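Local coordinates for protein putative esterase (Bacteroides intestinalis DSM 17393, PDB 5VOL) that probably hydrolyses ferulic acid esters on arabinoxylan as a calcium-binding carbohydrate esterase of family CE1, at residues Tyr100-Tyr113 with Gly143-Phe156. Residues are numbered along the deposited sequence; the frame is centred on the assembly and turned at random.
Sequences YFDMPGWKYETFFY and GGATNYGQRHSDMF
E109 meets R151 end-on, its carboxylate and the guanidinium nearly coplanar. R151 NH1 bonds to E109 OE2 (2.7 Å) on the syn lone pair, and R151 NH2 reaches E109 OE1 (2.8 Å); the pair forms a salt bridge. H152 adds a third bond, NE2 to E109 OE2 at 2.8 Å, on the anti side and tilted out of the carboxylate plane; OE2 lies in the plane of the imidazole, which is turned 70° from the carboxylate. Three donors thus fix the rotation of the carboxylate and probably favour its ionised form. Beside this cluster the Y148 ring, started toward 100-113 by CG anti to the carbonyl carbon (chi1 -84°), reaches between E109 and the F112 and Y113 rings. Its hydroxyl donates to the backbone O of Y100 at 2.6 Å. Its CE2 edge lies over the centre of the F112 ring, while Y113 turns an edge to the Y148 face, planes 57° apart. Y113 OH, 3.1 Å from Y148 CD2 and at the F156 edge, is buried without a hydrogen-bond partner. Y113 also makes an offset stack on H152. In this alpha/beta-hydrolase fold the contact joins the start of helix 108-123 to helix 140-151, which follows a probable nucleophile elbow. G144 lets the Y100 ring approach the helix backbone, CD2 to CA 4.1 Å. In the second shell, R151 NE and NH2 grip N147 OD1 side-on from above its carbonyl plane. N147 ND2 donates to Q150 OE1.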
loop_
_atom_site.group_PDB
_atom_site.type_symbol
_atom_site.label_atom_id
_atom_site.label_comp_id
_atom_site.label_asym_id
_atom_site.label_seq_id
_atom_site.Cartn_x
_atom_site.Cartn_y
_atom_site.Cartn_z
ATOM N N TYR C 100 23.609 -23.207 -2.517
ATOM C CA TYR C 100 22.730 -23.720 -3.574
ATOM C C TYR C 100 23.481 -24.214 -4.805
ATOM O O TYR C 100 22.902 -24.888 -5.649
ATOM C CB TYR C 100 21.697 -22.629 -3.983
ATOM C CG TYR C 100 20.734 -22.357 -2.853
ATOM C CD1 TYR C 100 19.732 -23.265 -2.558
ATOM C CD2 TYR C 100 20.877 -21.240 -2.034
ATOM C CE1 TYR C 100 18.877 -23.065 -1.494
ATOM C CE2 TYR C 100 20.021 -21.025 -0.968
ATOM C CZ TYR C 100 19.017 -21.949 -0.710
ATOM O OH TYR C 100 18.147 -21.786 0.345
ATOM N N PHE C 101 24.767 -23.891 -4.915
ATOM C CA PHE C 101 25.512 -24.276 -6.112
ATOM C C PHE C 101 26.377 -25.509 -5.822
ATOM O O PHE C 101 26.590 -25.864 -4.663
ATOM C CB PHE C 101 26.381 -23.116 -6.599
ATOM C CG PHE C 101 25.662 -21.777 -6.609
ATOM C CD1 PHE C 101 24.419 -21.649 -7.199
ATOM C CD2 PHE C 101 26.238 -20.660 -6.024
ATOM C CE1 PHE C 101 23.748 -20.422 -7.214
ATOM C CE2 PHE C 101 25.582 -19.424 -6.032
ATOM C CZ PHE C 101 24.332 -19.306 -6.634
ATOM N N ASP C 102 26.868 -26.155 -6.872
ATOM C CA ASP C 102 27.766 -27.299 -6.708
ATOM C C ASP C 102 29.095 -26.869 -6.112
ATOM O O ASP C 102 29.808 -26.025 -6.669
ATOM C CB ASP C 102 27.972 -28.006 -8.045
ATOM C CG ASP C 102 26.917 -29.037 -8.306
ATOM O OD1 ASP C 102 25.974 -29.141 -7.486
ATOM O OD2 ASP C 102 27.023 -29.764 -9.317
ATOM N N MET C 103 29.400 -27.442 -4.954
ATOM C CA MET C 103 30.649 -27.186 -4.254
ATOM C C MET C 103 31.418 -28.501 -4.041
ATOM O O MET C 103 30.833 -29.583 -4.091
ATOM C CB MET C 103 30.369 -26.495 -2.918
ATOM C CG MET C 103 29.655 -25.130 -3.071
ATOM S SD MET C 103 29.043 -24.447 -1.521
ATOM C CE MET C 103 27.793 -25.660 -1.109
ATOM N N PRO C 104 32.733 -28.411 -3.803
ATOM C CA PRO C 104 33.537 -29.632 -3.569
ATOM C C PRO C 104 33.044 -30.419 -2.354
ATOM O O PRO C 104 33.091 -29.902 -1.238
ATOM C CB PRO C 104 34.948 -29.083 -3.336
ATOM C CG PRO C 104 34.765 -27.665 -2.971
ATOM C CD PRO C 104 33.556 -27.195 -3.749
ATOM N N GLY C 105 32.547 -31.630 -2.573
ATOM C CA GLY C 105 31.996 -32.433 -1.493
ATOM C C GLY C 105 30.500 -32.273 -1.215
ATOM O O GLY C 105 29.955 -32.924 -0.319
ATOM N N TRP C 106 29.829 -31.424 -1.991
ATOM C CA TRP C 106 28.434 -31.080 -1.732
ATOM C C TRP C 106 27.827 -30.468 -2.999
ATOM O O TRP C 106 27.808 -29.251 -3.174
ATOM C CB TRP C 106 28.346 -30.114 -0.546
ATOM C CG TRP C 106 26.959 -29.913 0.021
ATOM C CD1 TRP C 106 26.146 -28.822 -0.146
ATOM C CD2 TRP C 106 26.234 -30.830 0.844
ATOM N NE1 TRP C 106 24.962 -29.006 0.533
ATOM C CE2 TRP C 106 24.989 -30.233 1.143
ATOM C CE3 TRP C 106 26.515 -32.101 1.356
ATOM C CZ2 TRP C 106 24.036 -30.861 1.936
ATOM C CZ3 TRP C 106 25.573 -32.723 2.143
ATOM C CH2 TRP C 106 24.345 -32.107 2.424
ATOM N N LYS C 107 27.358 -31.330 -3.890
ATOM C CA LYS C 107 26.904 -30.906 -5.193
ATOM C C LYS C 107 25.401 -30.613 -5.102
ATOM O O LYS C 107 24.575 -31.383 -5.590
ATOM C CB LYS C 107 27.215 -31.984 -6.241
ATOM C CG LYS C 107 28.689 -32.418 -6.239
ATOM C CD LYS C 107 29.128 -33.005 -7.575
ATOM C CE LYS C 107 28.235 -34.127 -7.992
ATOM N NZ LYS C 107 28.294 -34.389 -9.465
ATOM N N TYR C 108 25.060 -29.512 -4.439
ATOM C CA TYR C 108 23.662 -29.247 -4.112
ATOM C C TYR C 108 22.843 -28.980 -5.365
ATOM O O TYR C 108 21.696 -29.411 -5.469
ATOM C CB TYR C 108 23.541 -28.070 -3.129
ATOM C CG TYR C 108 22.168 -27.982 -2.498
ATOM C CD1 TYR C 108 21.871 -28.674 -1.334
ATOM C CD2 TYR C 108 21.155 -27.234 -3.094
ATOM C CE1 TYR C 108 20.614 -28.601 -0.759
ATOM C CE2 TYR C 108 19.893 -27.161 -2.531
ATOM C CZ TYR C 108 19.628 -27.842 -1.366
ATOM O OH TYR C 108 18.375 -27.772 -0.802
ATOM N N GLU C 109 23.423 -28.287 -6.331
ATOM C CA GLU C 109 22.675 -27.966 -7.538
ATOM C C GLU C 109 22.338 -29.247 -8.305
ATOM O O GLU C 109 21.230 -29.410 -8.848
ATOM C CB GLU C 109 23.466 -26.996 -8.416
ATOM C CG GLU C 109 22.677 -26.419 -9.602
ATOM C CD GLU C 109 23.357 -25.212 -10.220
ATOM O OE1 GLU C 109 24.005 -24.459 -9.468
ATOM O OE2 GLU C 109 23.256 -25.010 -11.455
ATOM N N THR C 110 23.290 -30.178 -8.340
ATOM C CA THR C 110 23.054 -31.435 -9.026
ATOM C C THR C 110 21.945 -32.191 -8.306
ATOM O O THR C 110 21.093 -32.811 -8.941
ATOM C CB THR C 110 24.349 -32.309 -9.095
ATOM O OG1 THR C 110 25.332 -31.632 -9.883
ATOM C CG2 THR C 110 24.048 -33.655 -9.715
ATOM N N PHE C 111 21.947 -32.118 -6.975
ATOM C CA PHE C 111 20.859 -32.695 -6.189
ATOM C C PHE C 111 19.526 -32.019 -6.556
ATOM O O PHE C 111 18.503 -32.681 -6.734
ATOM C CB PHE C 111 21.124 -32.542 -4.686
ATOM C CG PHE C 111 19.864 -32.432 -3.853
ATOM C CD1 PHE C 111 19.058 -33.536 -3.642
ATOM C CD2 PHE C 111 19.490 -31.217 -3.296
ATOM C CE1 PHE C 111 17.905 -33.439 -2.886
ATOM C CE2 PHE C 111 18.355 -31.109 -2.525
ATOM C CZ PHE C 111 17.548 -32.212 -2.326
ATOM N N PHE C 112 19.551 -30.694 -6.651
ATOM C CA PHE C 112 18.324 -29.928 -6.905
ATOM C C PHE C 112 17.683 -30.342 -8.234
ATOM O O PHE C 112 16.501 -30.681 -8.292
ATOM C CB PHE C 112 18.619 -28.427 -6.906
ATOM C CG PHE C 112 17.385 -27.578 -7.066
ATOM C CD1 PHE C 112 16.913 -27.254 -8.329
ATOM C CD2 PHE C 112 16.689 -27.133 -5.952
ATOM C CE1 PHE C 112 15.759 -26.470 -8.487
ATOM C CE2 PHE C 112 15.533 -26.356 -6.090
ATOM C CZ PHE C 112 15.068 -26.028 -7.360
ATOM N N TYR C 113 18.476 -30.333 -9.296
ATOM C CA TYR C 113 17.965 -30.578 -10.648
ATOM C C TYR C 113 17.800 -32.032 -11.070
ATOM O O TYR C 113 16.969 -32.313 -11.943
ATOM C CB TYR C 113 18.859 -29.884 -11.669
ATOM C CG TYR C 113 18.638 -28.410 -11.604
ATOM C CD1 TYR C 113 17.494 -27.839 -12.163
ATOM C CD2 TYR C 113 19.526 -27.592 -10.932
ATOM C CE1 TYR C 113 17.261 -26.475 -12.073
ATOM C CE2 TYR C 113 19.301 -26.234 -10.835
ATOM C CZ TYR C 113 18.168 -25.683 -11.407
ATOM O OH TYR C 113 17.955 -24.332 -11.304
ATOM N N GLY C 143 20.262 -15.096 -3.953
ATOM C CA GLY C 143 21.348 -15.279 -4.900
ATOM C C GLY C 143 21.200 -16.611 -5.612
ATOM O O GLY C 143 21.431 -16.713 -6.816
ATOM N N GLY C 144 20.810 -17.637 -4.864
ATOM C CA GLY C 144 20.541 -18.938 -5.442
ATOM C C GLY C 144 19.465 -18.865 -6.519
ATOM O O GLY C 144 19.612 -19.404 -7.616
ATOM N N ALA C 145 18.373 -18.187 -6.198
ATOM C CA ALA C 145 17.264 -18.043 -7.129
ATOM C C ALA C 145 17.718 -17.342 -8.412
ATOM O O ALA C 145 17.434 -17.783 -9.511
ATOM C CB ALA C 145 16.116 -17.274 -6.453
ATOM N N THR C 146 18.445 -16.251 -8.251
ATOM C CA THR C 146 18.873 -15.439 -9.372
ATOM C C THR C 146 19.840 -16.199 -10.288
ATOM O O THR C 146 19.658 -16.213 -11.503
ATOM C CB THR C 146 19.524 -14.137 -8.870
ATOM O OG1 THR C 146 18.548 -13.354 -8.165
ATOM C CG2 THR C 146 20.056 -13.316 -10.020
ATOM N N ASN C 147 20.857 -16.845 -9.715
ATOM C CA ASN C 147 21.848 -17.534 -10.544
ATOM C C ASN C 147 21.262 -18.797 -11.182
ATOM O O ASN C 147 21.628 -19.147 -12.296
ATOM C CB ASN C 147 23.117 -17.866 -9.730
ATOM C CG ASN C 147 24.308 -18.238 -10.620
ATOM O OD1 ASN C 147 24.943 -19.265 -10.406
ATOM N ND2 ASN C 147 24.600 -17.411 -11.630
ATOM N N TYR C 148 20.330 -19.460 -10.504
ATOM C CA TYR C 148 19.603 -20.567 -11.120
ATOM C C TYR C 148 18.845 -20.078 -12.353
ATOM O O TYR C 148 18.812 -20.744 -13.403
ATOM C CB TYR C 148 18.606 -21.202 -10.148
ATOM C CG TYR C 148 19.141 -22.248 -9.187
ATOM C CD1 TYR C 148 20.503 -22.439 -8.992
ATOM C CD2 TYR C 148 18.258 -23.051 -8.469
ATOM C CE1 TYR C 148 20.975 -23.427 -8.085
ATOM C CE2 TYR C 148 18.707 -24.019 -7.577
ATOM C CZ TYR C 148 20.059 -24.210 -7.390
ATOM O OH TYR C 148 20.458 -25.177 -6.483
ATOM N N GLY C 149 18.209 -18.918 -12.212
ATOM C CA GLY C 149 17.445 -18.355 -13.312
ATOM C C GLY C 149 18.372 -17.946 -14.440
ATOM O O GLY C 149 18.025 -18.046 -15.613
ATOM N N GLN C 150 19.568 -17.499 -14.077
ATOM C CA GLN C 150 20.555 -17.068 -15.050
ATOM C C GLN C 150 21.118 -18.259 -15.848
ATOM O O GLN C 150 21.249 -18.194 -17.075
ATOM C CB GLN C 150 21.682 -16.314 -14.343
ATOM C CG GLN C 150 21.310 -14.904 -13.859
ATOM C CD GLN C 150 22.460 -14.224 -13.131
ATOM O OE1 GLN C 150 23.238 -14.886 -12.442
ATOM N NE2 GLN C 150 22.581 -12.902 -13.290
ATOM N N ARG C 151 21.440 -19.349 -15.158
ATOM C CA ARG C 151 22.086 -20.480 -15.825
ATOM C C ARG C 151 21.077 -21.555 -16.249
ATOM O O ARG C 151 21.412 -22.456 -17.015
ATOM C CB ARG C 151 23.187 -21.080 -14.920
ATOM C CG ARG C 151 24.474 -20.242 -14.888
ATOM C CD ARG C 151 25.621 -20.852 -14.050
ATOM N NE ARG C 151 25.291 -20.909 -12.632
ATOM C CZ ARG C 151 24.822 -21.995 -12.027
ATOM N NH1 ARG C 151 24.663 -23.115 -12.715
ATOM N NH2 ARG C 151 24.529 -21.966 -10.728
ATOM N N HIS C 152 19.836 -21.452 -15.777
ATOM C CA HIS C 152 18.798 -22.402 -16.170
ATOM C C HIS C 152 17.539 -21.705 -16.677
ATOM O O HIS C 152 16.423 -22.059 -16.284
ATOM C CB HIS C 152 18.437 -23.318 -15.010
ATOM C CG HIS C 152 19.586 -24.145 -14.526
ATOM N ND1 HIS C 152 19.929 -25.350 -15.104
ATOM C CD2 HIS C 152 20.481 -23.936 -13.532
ATOM C CE1 HIS C 152 20.981 -25.851 -14.479
ATOM N NE2 HIS C 152 21.338 -25.017 -13.521
ATOM N N SER C 153 17.728 -20.740 -17.569
ATOM C CA SER C 153 16.614 -19.963 -18.105
ATOM C C SER C 153 15.602 -20.845 -18.846
ATOM O O SER C 153 14.441 -20.456 -19.019
ATOM C CB SER C 153 17.140 -18.863 -19.016
ATOM O OG SER C 153 17.826 -19.398 -20.131
ATOM N N ASP C 154 16.012 -22.044 -19.253
ATOM C CA ASP C 154 15.071 -22.965 -19.892
ATOM C C ASP C 154 14.179 -23.655 -18.863
ATOM O O ASP C 154 13.255 -24.384 -19.220
ATOM C CB ASP C 154 15.805 -24.013 -20.753
ATOM C CG ASP C 154 16.759 -24.896 -19.946
ATOM O OD1 ASP C 154 17.280 -24.461 -18.895
ATOM O OD2 ASP C 154 17.009 -26.042 -20.386
ATOM N N MET C 155 14.442 -23.419 -17.579
ATOM C CA MET C 155 13.653 -24.055 -16.526
ATOM C C MET C 155 12.687 -23.089 -15.823
ATOM O O MET C 155 11.701 -23.522 -15.253
ATOM C CB MET C 155 14.577 -24.695 -15.487
ATOM C CG MET C 155 15.461 -25.847 -16.029
ATOM S SD MET C 155 14.481 -27.298 -16.432
ATOM C CE MET C 155 14.051 -27.942 -14.819
ATOM N N PHE C 156 12.985 -21.794 -15.841
ATOM C CA PHE C 156 12.193 -20.827 -15.069
ATOM C C PHE C 156 11.654 -19.666 -15.899
ATOM O O PHE C 156 12.378 -19.081 -16.703
ATOM C CB PHE C 156 13.031 -20.262 -13.921
ATOM C CG PHE C 156 13.597 -21.317 -13.022
ATOM C CD1 PHE C 156 12.809 -21.898 -12.039
ATOM C CD2 PHE C 156 14.911 -21.738 -13.168
ATOM C CE1 PHE C 156 13.320 -22.882 -11.208
ATOM C CE2 PHE C 156 15.435 -22.728 -12.336
ATOM C CZ PHE C 156 14.638 -23.298 -11.355
#